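Tyrosinase (PDB 6JUD) probably uses a pair of copper ions and dioxygen to oxidise L-tyrosine and L-dopa to L-dopaquinone, a step in melanin biosynthesis. Local coordinates at residues 25-30 against 170-175; 97-102 against 302-307; 291-296 against 321-326. The protein carries 2 engineered substitutions. All coordinates share one frame; numbering follows the deposited sequence.

Contact 1 of 3, residues 25-30 against 170-175; sequences DIDDWY and LPILVT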
ATOM      1  N   ASP B  25      12.759  12.057  18.770  1.00 15.84           N
ATOM      2  CA  ASP B  25      12.544  11.019  17.761  1.00 13.76           C
ATOM      3  C   ASP B  25      11.043  10.786  17.644  1.00 12.51           C
ATOM      4  O   ASP B  25      10.354  10.576  18.652  1.00 16.68           O
ATOM      5  CB  ASP B  25      13.267   9.746  18.173  1.00 14.36           C
ATOM      6  CG  ASP B  25      13.087   8.575  17.240  1.00 16.85           C
ATOM      7  OD1 ASP B  25      11.945   8.316  16.807  1.00 19.35           O
ATOM      8  OD2 ASP B  25      14.089   7.881  16.950  1.00 19.07           O
ATOM      9  N   ILE B  26      10.519  10.842  16.428  1.00 13.77           N
ATOM     10  CA  ILE B  26       9.066  10.895  16.289  1.00 14.20           C
ATOM     11  C   ILE B  26       8.396   9.607  16.748  1.00 14.43           C
ATOM     12  O   ILE B  26       7.268   9.644  17.253  1.00 16.91           O
ATOM     13  CB  ILE B  26       8.639  11.220  14.845  1.00 16.18           C
ATOM     14  CG1 ILE B  26       7.144  11.527  14.737  1.00 19.79           C
ATOM     15  CG2 ILE B  26       9.058  10.107  13.899  1.00 18.95           C
ATOM     16  CD1 ILE B  26       6.711  12.221  13.480  1.00 22.29           C
ATOM     17  N   ASP B  27       9.067   8.466  16.612  1.00 15.58           N
ATOM     18  CA  ASP B  27       8.516   7.227  17.152  1.00 16.41           C
ATOM     19  C   ASP B  27       8.511   7.263  18.675  1.00 16.03           C
ATOM     20  O   ASP B  27       7.530   6.858  19.302  1.00 18.04           O
ATOM     21  CB  ASP B  27       9.277   5.999  16.663  1.00 15.04           C
ATOM     22  CG  ASP B  27       8.844   5.526  15.287  1.00 17.22           C
ATOM     23  OD1 ASP B  27       7.911   6.114  14.694  1.00 17.85           O
ATOM     24  OD2 ASP B  27       9.444   4.546  14.792  1.00 19.16           O
ATOM     25  N   ASP B  28       9.602   7.733  19.286  1.00 17.85           N
ATOM     26  CA  ASP B  28       9.599   7.784  20.746  1.00 18.30           C
ATOM     27  C   ASP B  28       8.529   8.744  21.265  1.00 16.74           C
ATOM     28  O   ASP B  28       7.842   8.435  22.243  1.00 19.30           O
ATOM     29  CB  ASP B  28      10.955   8.212  21.293  1.00 25.17           C
ATOM     30  CG  ASP B  28      12.064   7.235  20.955  1.00 27.31           C
ATOM     31  OD1 ASP B  28      11.808   6.019  20.867  1.00 39.00           O
ATOM     32  OD2 ASP B  28      13.206   7.699  20.782  1.00 35.34           O
ATOM     33  N   TRP B  29       8.421   9.878  20.593  1.00 17.78           N
ATOM     34  CA  TRP B  29       7.451  10.917  20.956  1.00 19.47           C
ATOM     35  C   TRP B  29       6.032  10.376  20.836  1.00 18.20           C
ATOM     36  O   TRP B  29       5.163  10.657  21.663  1.00 20.59           O
ATOM     37  CB  TRP B  29       7.670  12.133  20.060  1.00 17.81           C
ATOM     38  CG  TRP B  29       6.700  13.265  20.165  1.00 20.69           C
ATOM     39  CD1 TRP B  29       6.687  14.253  21.116  1.00 17.35           C
ATOM     40  CD2 TRP B  29       5.602  13.550  19.289  1.00 19.92           C
ATOM     41  NE1 TRP B  29       5.651  15.127  20.891  1.00 18.95           N
ATOM     42  CE2 TRP B  29       4.970  14.712  19.773  1.00 19.30           C
ATOM     43  CE3 TRP B  29       5.096  12.922  18.146  1.00 17.81           C
ATOM     44  CZ2 TRP B  29       3.851  15.268  19.154  1.00 18.92           C
ATOM     45  CZ3 TRP B  29       3.989  13.476  17.533  1.00 19.87           C
ATOM     46  CH2 TRP B  29       3.379  14.638  18.033  1.00 19.34           C
ATOM     47  N   TYR B  30       5.807   9.601  19.772  1.00 15.81           N
ATOM     48  CA  TYR B  30       4.473   9.047  19.556  1.00 15.51           C
ATOM     49  C   TYR B  30       4.187   7.965  20.589  1.00 15.86           C
ATOM     50  O   TYR B  30       3.121   7.897  21.203  1.00 19.47           O
ATOM     51  CB  TYR B  30       4.313   8.504  18.124  1.00 14.98           C
ATOM     52  CG  TYR B  30       2.911   7.923  17.983  1.00 15.86           C
ATOM     53  CD1 TYR B  30       1.811   8.774  18.024  1.00 18.97           C
ATOM     54  CD2 TYR B  30       2.694   6.556  17.867  1.00 16.88           C
ATOM     55  CE1 TYR B  30       0.522   8.278  17.916  1.00 20.81           C
ATOM     56  CE2 TYR B  30       1.407   6.058  17.766  1.00 18.87           C
ATOM     57  CZ  TYR B  30       0.330   6.918  17.788  1.00 21.88           C
ATOM     58  OH  TYR B  30      -0.950   6.411  17.692  1.00 26.03           O
ATOM     59  N   LEU B 170       9.802   3.564   8.237  1.00 12.35           N
ATOM     60  CA  LEU B 170       9.090   4.837   8.277  1.00 11.88           C
ATOM     61  C   LEU B 170       8.470   5.007   9.659  1.00 11.41           C
ATOM     62  O   LEU B 170       8.149   4.004  10.315  1.00 14.07           O
ATOM     63  CB  LEU B 170       8.011   4.862   7.205  1.00 13.72           C
ATOM     64  CG  LEU B 170       8.408   5.259   5.781  1.00 17.14           C
ATOM     65  CD1 LEU B 170       9.564   4.426   5.267  1.00 28.69           C
ATOM     66  CD2 LEU B 170       7.213   5.129   4.836  1.00 18.53           C
ATOM     67  N   PRO B 171       8.295   6.233  10.113  1.00 12.60           N
ATOM     68  CA  PRO B 171       7.709   6.434  11.448  1.00 14.38           C
ATOM     69  C   PRO B 171       6.333   5.788  11.562  1.00 14.90           C
ATOM     70  O   PRO B 171       5.517   5.784  10.645  1.00 14.56           O
ATOM     71  CB  PRO B 171       7.540   7.950  11.535  1.00 16.31           C
ATOM     72  CG  PRO B 171       8.529   8.492  10.562  1.00 14.71           C
ATOM     73  CD  PRO B 171       8.593   7.502   9.434  1.00 13.05           C
ATOM     74  N   ILE B 172       6.030   5.261  12.748  1.00 14.47           N
ATOM     75  CA  ILE B 172       4.700   4.739  13.012  1.00 15.24           C
ATOM     76  C   ILE B 172       3.590   5.677  12.558  1.00 15.39           C
ATOM     77  O   ILE B 172       2.654   5.269  11.866  1.00 14.01           O
ATOM     78  CB  ILE B 172       4.542   4.476  14.522  1.00 14.46           C
ATOM     79  CG1 ILE B 172       5.518   3.442  15.074  1.00 14.72           C
ATOM     80  CG2 ILE B 172       3.101   4.064  14.813  1.00 16.33           C
ATOM     81  CD1 ILE B 172       5.676   3.446  16.580  1.00 17.03           C
ATOM     82  N   LEU B 173       3.675   6.940  12.961  1.00 16.46           N
ATOM     83  CA  LEU B 173       2.639   7.914  12.649  1.00 15.69           C
ATOM     84  C   LEU B 173       2.446   8.131  11.153  1.00 16.15           C
ATOM     85  O   LEU B 173       1.330   8.413  10.714  1.00 19.77           O
ATOM     86  CB  LEU B 173       2.978   9.271  13.265  1.00 16.39           C
ATOM     87  CG  LEU B 173       2.215   9.670  14.514  1.00 22.03           C
ATOM     88  CD1 LEU B 173       2.686  11.053  14.957  1.00 20.88           C
ATOM     89  CD2 LEU B 173       0.711   9.637  14.274  1.00 20.68           C
ATOM     90  N   VAL B 174       3.534   8.041  10.387  1.00 16.11           N
ATOM     91  CA  VAL B 174       3.422   8.257   8.936  1.00 17.30           C
ATOM     92  C   VAL B 174       2.613   7.147   8.293  1.00 14.63           C
ATOM     93  O   VAL B 174       2.046   7.312   7.206  1.00 18.35           O
ATOM     94  CB  VAL B 174       4.834   8.407   8.338  1.00 19.24           C
ATOM     95  CG1 VAL B 174       4.875   8.242   6.838  1.00 22.20           C
ATOM     96  CG2 VAL B 174       5.396   9.777   8.731  1.00 17.99           C
ATOM     97  N   THR B 175       2.509   5.989   8.965  1.00 13.28           N
ATOM     98  CA  THR B 175       1.803   4.859   8.380  1.00 12.72           C
ATOM     99  C   THR B 175       0.369   4.690   8.863  1.00 11.90           C
ATOM    100  O   THR B 175      -0.290   3.695   8.536  1.00 16.18           O
ATOM    101  CB  THR B 175       2.576   3.544   8.647  1.00 11.83           C
ATOM    102  OG1 THR B 175       2.510   3.200  10.035  1.00 14.81           O
ATOM    103  CG2 THR B 175       4.039   3.718   8.262  1.00 16.05           C
TER
HETATM  104  O   HOH W   1       5.868   7.870  14.905  1.00 13.65           O
HETATM  105  O   HOH W   2       8.572   2.793  12.911  1.00 15.78           O

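Contact 2 of 3, residues 97-102 against 302-307; sequences VHNNYT and SSTRYD. With CU (copper (II) ion), chain E; PER (peroxide ion), chain G.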
ATOM      1  N   VAL B  97      18.566  24.790  -2.057  1.00 14.84           N
ATOM      2  CA  VAL B  97      19.939  24.532  -2.460  1.00 14.87           C
ATOM      3  C   VAL B  97      20.187  23.023  -2.535  1.00 13.15           C
ATOM      4  O   VAL B  97      20.013  22.333  -1.525  1.00 16.80           O
ATOM      5  CB  VAL B  97      20.933  25.137  -1.459  1.00 17.37           C
ATOM      6  CG1 VAL B  97      22.346  24.714  -1.824  1.00 17.29           C
ATOM      7  CG2 VAL B  97      20.795  26.650  -1.435  1.00 20.59           C
ATOM      8  N   HIS B  98      20.606  22.558  -3.704  1.00 15.31           N
ATOM      9  CA  HIS B  98      21.040  21.190  -3.945  1.00 13.98           C
ATOM     10  C   HIS B  98      22.396  21.209  -4.656  1.00 12.84           C
ATOM     11  O   HIS B  98      22.653  22.096  -5.474  1.00 15.96           O
ATOM     12  CB  HIS B  98      20.007  20.424  -4.779  1.00 20.22           C
ATOM     13  CG  HIS B  98      18.678  20.250  -4.109  1.00 22.33           C
ATOM     14  ND1 HIS B  98      17.543  20.928  -4.499  1.00 22.25           N
ATOM     15  CD2 HIS B  98      18.301  19.467  -3.065  1.00 23.32           C
ATOM     16  CE1 HIS B  98      16.528  20.570  -3.724  1.00 21.19           C
ATOM     17  NE2 HIS B  98      16.963  19.684  -2.844  1.00 22.66           N
ATOM     18  N   ASN B  99      23.254  20.257  -4.323  1.00 13.82           N
ATOM     19  CA  ASN B  99      24.586  20.104  -4.907  1.00 13.89           C
ATOM     20  C   ASN B  99      25.423  21.368  -4.707  1.00 14.75           C
ATOM     21  O   ASN B  99      26.139  21.808  -5.611  1.00 16.83           O
ATOM     22  CB  ASN B  99      24.555  19.715  -6.386  1.00 16.35           C
ATOM     23  CG  ASN B  99      25.817  18.978  -6.814  1.00 19.07           C
ATOM     24  OD1 ASN B  99      26.200  17.953  -6.233  1.00 24.73           O
ATOM     25  ND2 ASN B  99      26.509  19.456  -7.851  1.00 25.99           N
ATOM     26  N   ASN B 100      25.345  21.924  -3.503  1.00 14.44           N
ATOM     27  CA  ASN B 100      26.200  23.026  -3.073  1.00 14.34           C
ATOM     28  C   ASN B 100      26.344  22.986  -1.552  1.00 15.10           C
ATOM     29  O   ASN B 100      25.551  22.376  -0.829  1.00 14.78           O
ATOM     30  CB  ASN B 100      25.657  24.381  -3.532  1.00 16.48           C
ATOM     31  CG  ASN B 100      26.758  25.421  -3.658  1.00 21.20           C
ATOM     32  OD1 ASN B 100      27.945  25.102  -3.556  1.00 17.42           O
ATOM     33  ND2 ASN B 100      26.382  26.683  -3.862  1.00 22.73           N
ATOM     34  N   TYR B 101      27.379  23.647  -1.060  1.00 14.70           N
ATOM     35  CA  TYR B 101      27.837  23.504   0.306  1.00 16.04           C
ATOM     36  C   TYR B 101      26.940  24.150   1.347  1.00 16.31           C
ATOM     37  O   TYR B 101      27.149  23.914   2.540  1.00 15.75           O
ATOM     38  CB  TYR B 101      29.234  24.143   0.398  1.00 16.04           C
ATOM     39  CG  TYR B 101      30.158  23.612  -0.677  1.00 19.38           C
ATOM     40  CD1 TYR B 101      30.520  22.267  -0.699  1.00 18.86           C
ATOM     41  CD2 TYR B 101      30.659  24.458  -1.659  1.00 20.48           C
ATOM     42  CE1 TYR B 101      31.366  21.784  -1.684  1.00 20.71           C
ATOM     43  CE2 TYR B 101      31.505  23.984  -2.637  1.00 24.65           C
ATOM     44  CZ  TYR B 101      31.848  22.649  -2.643  1.00 25.05           C
ATOM     45  OH  TYR B 101      32.698  22.184  -3.623  1.00 24.71           O
ATOM     46  N   THR B 102      25.987  24.952   0.890  1.00 15.62           N
ATOM     47  CA  THR B 102      24.987  25.570   1.750  1.00 14.41           C
ATOM     48  C   THR B 102      23.771  24.660   1.875  1.00 13.07           C
ATOM     49  O   THR B 102      22.750  25.053   2.452  1.00 14.00           O
ATOM     50  CB  THR B 102      24.564  26.955   1.223  1.00 12.96           C
ATOM     51  OG1 THR B 102      24.320  26.919  -0.185  1.00 17.60           O
ATOM     52  CG2 THR B 102      25.667  27.986   1.441  1.00 17.55           C
ATOM     53  N   SER B 302      29.268  18.342   3.468  1.00 13.93           N
ATOM     54  CA  SER B 302      27.993  19.042   3.359  1.00 14.14           C
ATOM     55  C   SER B 302      27.211  18.737   2.093  1.00 13.96           C
ATOM     56  O   SER B 302      26.021  19.069   2.040  1.00 17.75           O
ATOM     57  CB  SER B 302      28.210  20.569   3.416  1.00 15.21           C
ATOM     58  OG  SER B 302      29.077  20.959   2.357  1.00 15.38           O
ATOM     59  N   SER B 303      27.859  18.190   1.073  1.00 13.00           N
ATOM     60  CA  SER B 303      27.224  18.143  -0.238  1.00 11.81           C
ATOM     61  C   SER B 303      27.785  17.043  -1.122  1.00 11.45           C
ATOM     62  O   SER B 303      28.907  16.569  -0.933  1.00 14.81           O
ATOM     63  CB  SER B 303      27.452  19.488  -0.943  1.00 15.29           C
ATOM     64  OG  SER B 303      26.828  19.487  -2.215  1.00 15.95           O
ATOM     65  N   THR B 304      26.987  16.677  -2.122  1.00 13.12           N
ATOM     66  CA  THR B 304      27.499  15.863  -3.221  1.00 13.27           C
ATOM     67  C   THR B 304      28.431  16.644  -4.139  1.00 14.83           C
ATOM     68  O   THR B 304      29.141  16.039  -4.945  1.00 13.86           O
ATOM     69  CB  THR B 304      26.351  15.305  -4.087  1.00 13.76           C
ATOM     70  OG1 THR B 304      25.460  16.378  -4.432  1.00 14.95           O
ATOM     71  CG2 THR B 304      25.570  14.254  -3.303  1.00 16.01           C
ATOM     72  N   ARG B 305      28.443  17.971  -4.044  1.00 14.52           N
ATOM     73  CA  ARG B 305      29.130  18.757  -5.060  1.00 14.60           C
ATOM     74  C   ARG B 305      30.611  18.416  -5.158  1.00 17.43           C
ATOM     75  O   ARG B 305      31.332  18.347  -4.160  1.00 18.77           O
ATOM     76  CB  ARG B 305      28.960  20.246  -4.756  1.00 14.33           C
ATOM     77  CG  ARG B 305      29.534  21.153  -5.840  1.00 15.55           C
ATOM     78  CD  ARG B 305      29.240  22.603  -5.492  1.00 19.10           C
ATOM     79  NE  ARG B 305      29.559  23.540  -6.554  1.00 24.30           N
ATOM     80  CZ  ARG B 305      28.655  24.153  -7.313  1.00 32.28           C
ATOM     81  NH1 ARG B 305      27.355  23.915  -7.135  1.00 35.19           N
ATOM     82  NH2 ARG B 305      29.053  25.001  -8.257  1.00 40.92           N
ATOM     83  N   TYR B 306      31.105  18.217  -6.378  1.00 17.95           N
ATOM     84  CA  TYR B 306      32.519  17.912  -6.570  1.00 17.09           C
ATOM     85  C   TYR B 306      33.078  18.765  -7.703  1.00 20.85           C
ATOM     86  O   TYR B 306      32.607  18.679  -8.836  1.00 22.55           O
ATOM     87  CB  TYR B 306      32.711  16.432  -6.900  1.00 21.50           C
ATOM     88  CG  TYR B 306      34.148  15.977  -6.864  1.00 25.87           C
ATOM     89  CD1 TYR B 306      34.952  16.118  -7.988  1.00 26.08           C
ATOM     90  CD2 TYR B 306      34.699  15.419  -5.718  1.00 29.78           C
ATOM     91  CE1 TYR B 306      36.274  15.710  -7.969  1.00 31.96           C
ATOM     92  CE2 TYR B 306      36.018  15.006  -5.699  1.00 35.91           C
ATOM     93  CZ  TYR B 306      36.804  15.151  -6.823  1.00 37.26           C
ATOM     94  OH  TYR B 306      38.125  14.735  -6.806  1.00 50.39           O
ATOM     95  N   ASP B 307      34.070  19.578  -7.370  1.00 25.80           N
ATOM     96  CA  ASP B 307      34.631  20.467  -8.376  1.00 28.81           C
ATOM     97  C   ASP B 307      36.131  20.216  -8.516  1.00 35.54           C
ATOM     98  O   ASP B 307      36.515  19.493  -9.437  1.00 47.14           O
ATOM     99  CB  ASP B 307      34.366  21.926  -8.016  1.00 38.06           C
TER
HETATM  100 CU    CU E 701      15.515  19.116  -1.724  0.68 18.67          CU
HETATM  101  O1  PER G 703      16.515  18.059  -0.678  0.88 23.44           O
HETATM  102  O2  PER G 703      14.897  17.805  -0.587  0.88 21.74           O
HETATM  103  O   HOH W   3      33.934  19.859  -3.786  1.00 26.25           O

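Contact 3 of 3, residues 291-296 against 321-326; sequences LTTGGL and APKNWM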
ATOM      1  N   LEU B 291      29.042   9.694  10.328  1.00 17.27           N
ATOM      2  CA  LEU B 291      29.198  10.299  11.646  1.00 17.10           C
ATOM      3  C   LEU B 291      30.543   9.994  12.290  1.00 19.14           C
ATOM      4  O   LEU B 291      31.018  10.762  13.134  1.00 24.44           O
ATOM      5  CB  LEU B 291      28.070   9.815  12.573  1.00 16.46           C
ATOM      6  CG  LEU B 291      26.661  10.249  12.147  1.00 17.42           C
ATOM      7  CD1 LEU B 291      25.609   9.832  13.159  1.00 15.88           C
ATOM      8  CD2 LEU B 291      26.630  11.756  11.953  1.00 15.94           C
ATOM      9  N   THR B 292      31.169   8.872  11.944  1.00 18.59           N
ATOM     10  CA  THR B 292      32.369   8.449  12.657  1.00 21.36           C
ATOM     11  C   THR B 292      33.643   8.811  11.908  1.00 20.06           C
ATOM     12  O   THR B 292      34.724   8.955  12.483  1.00 26.61           O
ATOM     13  CB  THR B 292      32.361   6.931  12.943  1.00 24.01           C
ATOM     14  OG1 THR B 292      32.268   6.197  11.723  1.00 37.72           O
ATOM     15  CG2 THR B 292      31.154   6.527  13.773  1.00 34.20           C
ATOM     16  N   THR B 293      33.565   8.962  10.584  1.00 23.72           N
ATOM     17  CA  THR B 293      34.795   9.201   9.828  1.00 20.54           C
ATOM     18  C   THR B 293      35.361  10.579  10.133  1.00 22.00           C
ATOM     19  O   THR B 293      34.677  11.588   9.979  1.00 19.77           O
ATOM     20  CB  THR B 293      34.545   9.076   8.313  1.00 20.37           C
ATOM     21  OG1 THR B 293      34.148   7.733   7.994  1.00 25.94           O
ATOM     22  CG2 THR B 293      35.829   9.339   7.543  1.00 23.34           C
ATOM     23  N   GLY B 294      36.626  10.624  10.553  1.00 22.49           N
ATOM     24  CA  GLY B 294      37.269  11.899  10.836  1.00 21.55           C
ATOM     25  C   GLY B 294      37.924  12.491   9.601  1.00 22.85           C
ATOM     26  O   GLY B 294      38.104  11.780   8.608  1.00 23.80           O
ATOM     27  N   GLY B 295      38.271  13.770   9.695  1.00 22.01           N
ATOM     28  CA  GLY B 295      39.131  14.457   8.772  1.00 25.53           C
ATOM     29  C   GLY B 295      38.471  15.025   7.540  1.00 22.80           C
ATOM     30  O   GLY B 295      39.205  15.497   6.656  1.00 29.58           O
ATOM     31  N   LEU B 296      37.143  15.003   7.442  1.00 19.16           N
ATOM     32  CA  LEU B 296      36.461  15.654   6.333  1.00 17.59           C
ATOM     33  C   LEU B 296      36.383  17.159   6.557  1.00 17.48           C
ATOM     34  O   LEU B 296      36.132  17.598   7.684  1.00 20.66           O
ATOM     35  CB  LEU B 296      35.035  15.127   6.148  1.00 19.68           C
ATOM     36  CG  LEU B 296      34.890  13.934   5.192  1.00 21.41           C
ATOM     37  CD1 LEU B 296      35.426  12.671   5.848  1.00 22.83           C
ATOM     38  CD2 LEU B 296      33.437  13.753   4.777  1.00 20.08           C
ATOM     39  N   ALA B 321      40.070  12.695  -2.375  1.00 43.51           N
ATOM     40  CA  ALA B 321      40.215  11.300  -1.970  1.00 37.63           C
ATOM     41  C   ALA B 321      38.852  10.651  -1.731  1.00 34.86           C
ATOM     42  O   ALA B 321      38.054  11.144  -0.937  1.00 36.82           O
ATOM     43  CB  ALA B 321      41.071  11.197  -0.721  1.00 39.89           C
ATOM     44  N   PRO B 322      38.605   9.549  -2.425  1.00 33.65           N
ATOM     45  CA  PRO B 322      37.309   8.873  -2.381  1.00 30.24           C
ATOM     46  C   PRO B 322      36.898   8.470  -0.974  1.00 33.01           C
ATOM     47  O   PRO B 322      35.707   8.287  -0.707  1.00 27.69           O
ATOM     48  CB  PRO B 322      37.534   7.611  -3.227  1.00 36.03           C
ATOM     49  N   LYS B 323      37.857   8.315  -0.066  1.00 31.72           N
ATOM     50  CA  LYS B 323      37.500   7.922   1.298  1.00 32.88           C
ATOM     51  C   LYS B 323      36.589   8.967   1.926  1.00 29.49           C
ATOM     52  O   LYS B 323      35.841   8.665   2.857  1.00 30.99           O
ATOM     53  CB  LYS B 323      38.752   7.720   2.145  1.00 38.08           C
ATOM     54  CG  LYS B 323      38.518   7.773   3.646  1.00 41.38           C
ATOM     55  CD  LYS B 323      37.304   6.963   4.066  1.00 45.84           C
ATOM     56  CE  LYS B 323      37.587   6.101   5.287  1.00 47.49           C
ATOM     57  NZ  LYS B 323      36.545   5.054   5.493  1.00 45.70           N
ATOM     58  N   ASN B 324      36.650  10.188   1.399  1.00 25.39           N
ATOM     59  CA  ASN B 324      35.908  11.302   1.972  1.00 23.55           C
ATOM     60  C   ASN B 324      34.661  11.656   1.174  1.00 20.06           C
ATOM     61  O   ASN B 324      34.123  12.752   1.336  1.00 23.21           O
ATOM     62  CB  ASN B 324      36.803  12.543   2.064  1.00 22.12           C
ATOM     63  CG  ASN B 324      37.886  12.403   3.113  1.00 25.32           C
ATOM     64  OD1 ASN B 324      37.929  11.413   3.843  1.00 29.99           O
ATOM     65  ND2 ASN B 324      38.756  13.401   3.195  1.00 37.23           N
ATOM     66  N   TRP B 325      34.210  10.745   0.316  1.00 17.93           N
ATOM     67  CA  TRP B 325      33.068  11.037  -0.551  1.00 16.90           C
ATOM     68  C   TRP B 325      31.751  10.595   0.062  1.00 17.69           C
ATOM     69  O   TRP B 325      30.672  10.794  -0.509  1.00 19.45           O
ATOM     70  CB  TRP B 325      33.272  10.366  -1.913  1.00 18.51           C
ATOM     71  CG  TRP B 325      34.334  10.967  -2.779  1.00 21.14           C
ATOM     72  CD1 TRP B 325      35.289  11.888  -2.455  1.00 23.24           C
ATOM     73  CD2 TRP B 325      34.538  10.657  -4.169  1.00 18.98           C
ATOM     74  NE1 TRP B 325      36.079  12.176  -3.549  1.00 22.31           N
ATOM     75  CE2 TRP B 325      35.631  11.428  -4.611  1.00 23.40           C
ATOM     76  CE3 TRP B 325      33.892   9.796  -5.064  1.00 17.64           C
ATOM     77  CZ2 TRP B 325      36.091  11.357  -5.929  1.00 21.30           C
ATOM     78  CZ3 TRP B 325      34.344   9.725  -6.368  1.00 17.42           C
ATOM     79  CH2 TRP B 325      35.438  10.509  -6.783  1.00 20.12           C
ATOM     80  N   MET B 326      31.790   9.998   1.255  1.00 18.74           N
ATOM     81  CA  MET B 326      30.544   9.731   1.986  1.00 17.27           C
ATOM     82  C   MET B 326      30.059  11.032   2.612  1.00 18.53           C
ATOM     83  O   MET B 326      30.667  11.546   3.554  1.00 22.20           O
ATOM     84  CB  MET B 326      30.745   8.655   3.053  1.00 17.61           C
ATOM     85  CG  MET B 326      29.485   8.254   3.813  1.00 21.11           C
ATOM     86  SD  MET B 326      28.325   7.293   2.812  1.00 22.41           S
ATOM     87  CE  MET B 326      29.161   5.691   2.890  1.00 22.23           C
TER
HETATM   88  O   HOH W   4      39.157  10.905   6.380  1.00 44.44           O

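Contact 1 of 3, residues 25-30 against 170-175
D27 and I172 make the direct polar link. I172 N donates to D27 OD1 at 2.8 Å, on the syn side and 19° out of the carboxylate plane. Two waters extend this grip. One donates to D27 OD1 and accepts from L173 N; the other donates to both D27 OD2 and L170 O. The carboxylate thus serves backbone atoms of L170, I172 and L173, two of them through water. Within 170-175, I172 O accepts from both T175 N and T175 OG1.

The apolar contacts come from I26, W29 and Y30. I26 CG2 meets P171 CB at 3.5 Å. L173 CG lies 4.1 Å from the centroid of the Y30 ring, an off-centre CH-pi contact. L173 CD1 also reaches the edge of the W29 indole, 3.8 Å from CZ3. With chi1 at 179°, Y30 swings its ring away from the backbone N and across I172 CG2.

D25 caps the helix: its OD1 accepts from D27 N at 2.9 Å. Y30 OH bonds D249 of the second subunit, and I172 packs on N247 of that subunit. The contact joins the capped N-terminal end of helix 26-31 to a 3-10 turn of the tyrosinase central domain, beside the subunit interface.

Contact 2 of 3, residues 97-102 against 302-307
N99 and R305 bring the two backbones to a CA-to-CA distance of 4.7 Å, and the touching parts run 134° apart in direction, with no backbone-to-backbone hydrogen bond between them.

Side chains make the links instead. R305 NH1 donates to N99 O at 2.9 Å and 160°, with the oxygen at the edge of the guanidinium, near its plane. The arginine is extended from CG to NE, which carries the group alongside N100. There N100 OD1 lies over one guanidinium face and 3.4 Å from R305 CD. The Y101 ring flanks the same chain: R305 CD is 4.2 Å from its centroid, an off-centre CH-pi contact. Ring and guanidinium planes are 60° apart. S302 OG sits at the edge of that ring and bonds W298 O. A water joins Y101 OH to R305 O.

T304 OG1 approaches N99 OD1 in the carbonyl plane, on a lone pair. At 2.5 Å this bond is shorter than usual, so its exact length is doubtful. S539 OG is a second partner of the same oxygen. S303 OG accepts from R305 N at 2.9 Å and forms an ST turn; it also bonds E329 OE1, while E329 OE2 takes N99 N. E329 therefore ties both segments together just after H98.

H98 NE2 binds copper at 1.9 Å, in a site shared with H71 and the peroxide. The contact involves the loop residues directly after this ligand. T304 packs on helix 328-340, which carries H332 of the other copper site. T304 and Y306 form backbone bonds with V540 and L538 of strand 538-544. Strand 305-306 is an outermost strand of the mixed sheet within this chain, and 97-102 leads directly into helix 103-129.

Contact 3 of 3, residues 291-296 against 321-326
The amide of N324 and the side chain of L296 carry this contact, and L296 CD1 lies over one face of that amide, 3.7 Å from N324 CG. The two side chains slide past each other in opposite directions. The second flat group, the W325 indole, takes no part across the contact. One of its faces holds P322 CA, offset toward the rim, and its ring also meets Y306 with planes about 65° apart.

The contact joins the exit of helix 282-292 to a 3-10 turn ahead of helix 328-340, within the tyrosinase central domain. At the helix exit, T293 is the first residue to leave helical geometry. In the loop with the 3-10 turn, N324 N is bonded to A321 O at 2.9 Å.

No direct hydrogen bond crosses between the segments. With chi1 at -70°, N324 keeps its CG beside its own backbone N, and the amide lies against L296. Its OD1 comes within 3.4 Å of L296 CD1. The other end, ND2, bonds E300 OE2. The second branch of L296 meets backbone instead: CD2 is 3.6 Å from N324 O. The side chain of L296 also packs on W386 of helix 371-389.

A lighter apolar touch joins T293 CG2 to K323 CE. The polar ends of both residues turn to other partners: T293 OG1 bonds R289 O, and K323 NZ bonds Y603 OH. G295 has a positive phi of 85° as the chain turns from G294 toward L296. Close by, a water bridges the loops, donating to G294 O at 2.6 Å and to N324 OD1 at 2.9 Å.

In the fold
The six segments come in the order 25-30, 97-102, 170-175, 291-296, 302-307 and 321-326. Contacts 1 and 2 interleave along the chain, as do contacts 2 and 3, whereas contact 1 closes before contact 3 opens. The centre of contact 1 is about 30 Å from the centre of either other contact, and it lies across the chain's centre from contact 2. Contacts 2 and 3 have centres about 15 Å apart and touch where Y306 packs on W325. Both also pack on strand 538-544 of the mixed sheet. Contacts 1 and 3 share helix 371-389, which carries copper ligand H376. Contacts 2 and 3 join the helical domain to the sheet; contact 1 packs helix 26-31 near the second subunit.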